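Local coordinates for peroxisomal fatty acid beta-oxidation multifunctional protein MFP2 (Arabidopsis thaliana, PDB 2WTB), which hydrates long-chain enoyl-CoA and oxidises 3-hydroxyacyl-CoA during peroxisomal fatty acid beta-oxidation, and takes part in benzoic acid biosynthesis, at residues 105-119 with 124-138. Residues are numbered along the deposited sequence; the frame is centred on the assembly and turned at random.
Sequences SVAAIDGLALGGGLE and CHARISAPAAQLGLP
Strands 105-109 and 126-129 run parallel, their axes 17° apart, and 112-114 and 134-136 pair likewise, the register slipping by two residues between the pairs. The link through helix 116-123 makes a beta-alpha-beta crossover, part of the crotonase fold of the enoyl-CoA hydratase/isomerase region. Ile128 N donates to Ala107 O at 2.9 Å, and Gly115 N to Gly136 O beside the helix start. At the start of strand 105-109, Ser105 N meets the edge of the His125 ring, lying 1° out of its plane and 3.0 Å from ND1, while His125 N returns a bond to Ser105 O. Because NE2 binds Glu99 O, the ring is fixed on both nitrogens; an alanine here would probably leave Ser105 N and Glu99 O without these partners. Between the two sheets, Leu135 CD2 packs 3.8 Å from Ala113 CB and also meets Ile109 CG2. Leu118 CG, anti to its own N (chi1 180°), sends CD1 to Leu135 CB and CD2 over the Gly136 backbone. Glu119, the predicted nucleophile, binds Phe148 N and Gly150 N through OE2; lower on its chain, CG rests 3.9 Å from Leu137 CD2.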
# COMPACT_ATOMS: atom_id res chain seq x y z
N SER A 105 8.29 -35.61 -8.25
CA SER A 105 8.52 -34.65 -7.18
C SER A 105 7.19 -34.32 -6.53
O SER A 105 6.16 -34.24 -7.20
CB SER A 105 9.16 -33.37 -7.72
OG SER A 105 10.46 -33.61 -8.22
N VAL A 106 7.21 -34.14 -5.21
CA VAL A 106 6.02 -33.71 -4.48
C VAL A 106 6.37 -32.54 -3.59
O VAL A 106 7.34 -32.59 -2.84
CB VAL A 106 5.44 -34.84 -3.62
CG1 VAL A 106 4.24 -34.33 -2.83
CG2 VAL A 106 5.04 -36.02 -4.49
N ALA A 107 5.58 -31.48 -3.68
CA ALA A 107 5.80 -30.30 -2.85
C ALA A 107 5.04 -30.41 -1.53
O ALA A 107 3.86 -30.76 -1.51
CB ALA A 107 5.39 -29.04 -3.60
N ALA A 108 5.74 -30.13 -0.43
CA ALA A 108 5.13 -30.11 0.89
C ALA A 108 5.02 -28.67 1.36
O ALA A 108 6.00 -28.06 1.78
CB ALA A 108 5.96 -30.93 1.86
N ILE A 109 3.81 -28.12 1.28
CA ILE A 109 3.60 -26.70 1.53
C ILE A 109 3.07 -26.39 2.93
O ILE A 109 2.09 -26.98 3.39
CB ILE A 109 2.65 -26.08 0.49
CG1 ILE A 109 3.24 -26.20 -0.91
CG2 ILE A 109 2.37 -24.62 0.83
CD1 ILE A 109 2.32 -25.70 -2.01
N ASP A 110 3.72 -25.45 3.59
CA ASP A 110 3.27 -24.92 4.87
C ASP A 110 3.37 -23.40 4.83
O ASP A 110 4.20 -22.85 4.11
CB ASP A 110 4.13 -25.48 6.00
CG ASP A 110 3.54 -25.22 7.37
OD1 ASP A 110 2.39 -24.75 7.45
OD2 ASP A 110 4.22 -25.51 8.38
N GLY A 111 2.53 -22.73 5.61
CA GLY A 111 2.61 -21.29 5.73
C GLY A 111 2.20 -20.55 4.47
O GLY A 111 1.07 -20.06 4.38
N LEU A 112 3.11 -20.47 3.51
CA LEU A 112 2.82 -19.78 2.25
C LEU A 112 3.55 -20.38 1.05
O LEU A 112 4.54 -21.10 1.18
CB LEU A 112 3.14 -18.29 2.36
CG LEU A 112 4.50 -17.83 2.90
CD1 LEU A 112 5.66 -18.48 2.17
CD2 LEU A 112 4.62 -16.32 2.81
N ALA A 113 3.02 -20.06 -0.13
CA ALA A 113 3.64 -20.39 -1.40
C ALA A 113 3.22 -19.30 -2.37
O ALA A 113 2.19 -19.41 -3.03
CB ALA A 113 3.19 -21.75 -1.89
N LEU A 114 4.01 -18.23 -2.44
CA LEU A 114 3.67 -17.07 -3.25
C LEU A 114 4.67 -16.86 -4.39
O LEU A 114 5.86 -17.07 -4.21
CB LEU A 114 3.60 -15.82 -2.38
CG LEU A 114 2.65 -15.86 -1.19
CD1 LEU A 114 2.71 -14.55 -0.43
CD2 LEU A 114 1.23 -16.16 -1.64
N GLY A 115 4.16 -16.43 -5.54
CA GLY A 115 5.01 -16.16 -6.69
C GLY A 115 5.88 -17.34 -7.07
O GLY A 115 5.39 -18.46 -7.21
N GLY A 116 7.18 -17.08 -7.25
CA GLY A 116 8.13 -18.14 -7.57
C GLY A 116 7.96 -19.35 -6.67
O GLY A 116 8.20 -20.49 -7.09
N GLY A 117 7.55 -19.12 -5.43
CA GLY A 117 7.30 -20.20 -4.49
C GLY A 117 6.13 -21.07 -4.93
O GLY A 117 6.20 -22.30 -4.84
N LEU A 118 5.07 -20.43 -5.40
CA LEU A 118 3.90 -21.16 -5.89
C LEU A 118 4.22 -21.82 -7.22
O LEU A 118 3.76 -22.93 -7.51
CB LEU A 118 2.71 -20.23 -6.05
CG LEU A 118 1.42 -20.87 -6.57
CD1 LEU A 118 0.97 -22.00 -5.65
CD2 LEU A 118 0.31 -19.83 -6.73
N GLU A 119 5.02 -21.14 -8.03
CA GLU A 119 5.39 -21.64 -9.35
C GLU A 119 6.21 -22.92 -9.22
O GLU A 119 5.93 -23.91 -9.90
CB GLU A 119 6.15 -20.58 -10.14
CG GLU A 119 5.29 -19.38 -10.53
CD GLU A 119 6.06 -18.33 -11.32
OE1 GLU A 119 7.05 -17.79 -10.78
OE2 GLU A 119 5.67 -18.04 -12.47
N CYS A 124 6.05 -29.23 -9.52
CA CYS A 124 6.03 -30.56 -8.92
C CYS A 124 4.81 -31.33 -9.41
O CYS A 124 3.87 -30.74 -9.95
CB CYS A 124 6.02 -30.48 -7.40
SG CYS A 124 7.55 -29.82 -6.71
N HIS A 125 4.82 -32.64 -9.20
CA HIS A 125 3.79 -33.51 -9.77
C HIS A 125 2.56 -33.69 -8.88
O HIS A 125 1.53 -34.21 -9.32
CB HIS A 125 4.42 -34.85 -10.14
CG HIS A 125 5.55 -34.73 -11.11
ND1 HIS A 125 6.87 -34.89 -10.74
CD2 HIS A 125 5.56 -34.41 -12.43
CE1 HIS A 125 7.64 -34.70 -11.79
NE2 HIS A 125 6.88 -34.41 -12.83
N ALA A 126 2.67 -33.23 -7.63
CA ALA A 126 1.55 -33.23 -6.70
C ALA A 126 1.81 -32.22 -5.59
O ALA A 126 2.96 -31.81 -5.39
CB ALA A 126 1.34 -34.62 -6.11
N ARG A 127 0.77 -31.81 -4.88
CA ARG A 127 0.93 -30.80 -3.84
C ARG A 127 0.21 -31.13 -2.53
O ARG A 127 -1.01 -31.30 -2.50
CB ARG A 127 0.49 -29.43 -4.36
CG ARG A 127 1.46 -28.84 -5.36
CD ARG A 127 0.74 -28.14 -6.49
NE ARG A 127 1.39 -28.45 -7.76
CZ ARG A 127 0.95 -29.36 -8.62
NH1 ARG A 127 -0.16 -30.03 -8.37
NH2 ARG A 127 1.62 -29.58 -9.74
N ILE A 128 0.98 -31.20 -1.45
CA ILE A 128 0.43 -31.36 -0.12
C ILE A 128 0.58 -30.04 0.63
O ILE A 128 1.63 -29.41 0.57
CB ILE A 128 1.14 -32.46 0.67
CG1 ILE A 128 1.25 -33.73 -0.17
CG2 ILE A 128 0.42 -32.74 1.98
CD1 ILE A 128 -0.06 -34.15 -0.80
N SER A 129 -0.47 -29.62 1.33
CA SER A 129 -0.45 -28.33 2.00
C SER A 129 -1.07 -28.37 3.39
O SER A 129 -1.94 -29.19 3.68
CB SER A 129 -1.16 -27.27 1.15
OG SER A 129 -1.02 -25.98 1.71
N ALA A 130 -0.60 -27.47 4.25
CA ALA A 130 -1.16 -27.31 5.59
C ALA A 130 -2.40 -26.43 5.51
O ALA A 130 -2.50 -25.58 4.63
CB ALA A 130 -0.13 -26.70 6.52
N PRO A 131 -3.34 -26.62 6.45
CA PRO A 131 -4.67 -26.02 6.46
C PRO A 131 -4.79 -24.61 5.87
O PRO A 131 -5.36 -24.46 4.78
CB PRO A 131 -5.03 -26.02 7.94
CG PRO A 131 -4.40 -27.29 8.43
CD PRO A 131 -3.13 -27.49 7.62
N ALA A 132 -4.29 -23.59 6.55
CA ALA A 132 -4.56 -22.22 6.12
C ALA A 132 -3.43 -21.56 5.33
O ALA A 132 -3.28 -20.34 5.35
CB ALA A 132 -4.93 -21.35 7.32
N ALA A 133 -2.64 -22.36 4.61
CA ALA A 133 -1.53 -21.83 3.83
C ALA A 133 -2.03 -20.91 2.71
O ALA A 133 -3.14 -21.08 2.21
CB ALA A 133 -0.69 -22.96 3.26
N GLN A 134 -1.21 -19.93 2.33
CA GLN A 134 -1.58 -18.99 1.28
C GLN A 134 -0.88 -19.30 -0.03
O GLN A 134 0.33 -19.53 -0.07
CB GLN A 134 -1.27 -17.55 1.70
CG GLN A 134 -2.25 -16.98 2.70
CD GLN A 134 -2.07 -15.49 2.89
OE1 GLN A 134 -2.63 -14.90 3.81
NE2 GLN A 134 -1.29 -14.87 2.01
N LEU A 135 -1.65 -19.29 -1.11
CA LEU A 135 -1.15 -19.62 -2.43
C LEU A 135 -1.60 -18.56 -3.41
O LEU A 135 -2.79 -18.25 -3.49
CB LEU A 135 -1.69 -20.98 -2.86
CG LEU A 135 -1.83 -22.01 -1.75
CD1 LEU A 135 -2.77 -23.14 -2.16
CD2 LEU A 135 -0.47 -22.56 -1.32
N GLY A 136 -0.66 -17.99 -4.16
CA GLY A 136 -1.01 -16.95 -5.12
C GLY A 136 0.16 -16.42 -5.92
O GLY A 136 1.31 -16.81 -5.71
N LEU A 137 -0.15 -15.53 -6.86
CA LEU A 137 0.86 -14.89 -7.69
C LEU A 137 0.70 -13.37 -7.62
O LEU A 137 -0.03 -12.78 -8.41
CB LEU A 137 0.76 -15.38 -9.14
CG LEU A 137 1.08 -16.85 -9.39
CD1 LEU A 137 0.80 -17.23 -10.83
CD2 LEU A 137 2.53 -17.15 -9.03
N PRO A 138 1.40 -12.74 -6.66
CA PRO A 138 1.31 -11.31 -6.37
C PRO A 138 2.16 -10.44 -7.30
O PRO A 138 2.11 -9.22 -7.20
CB PRO A 138 1.87 -11.20 -4.94
CG PRO A 138 2.08 -12.63 -4.47
CD PRO A 138 2.27 -13.44 -5.70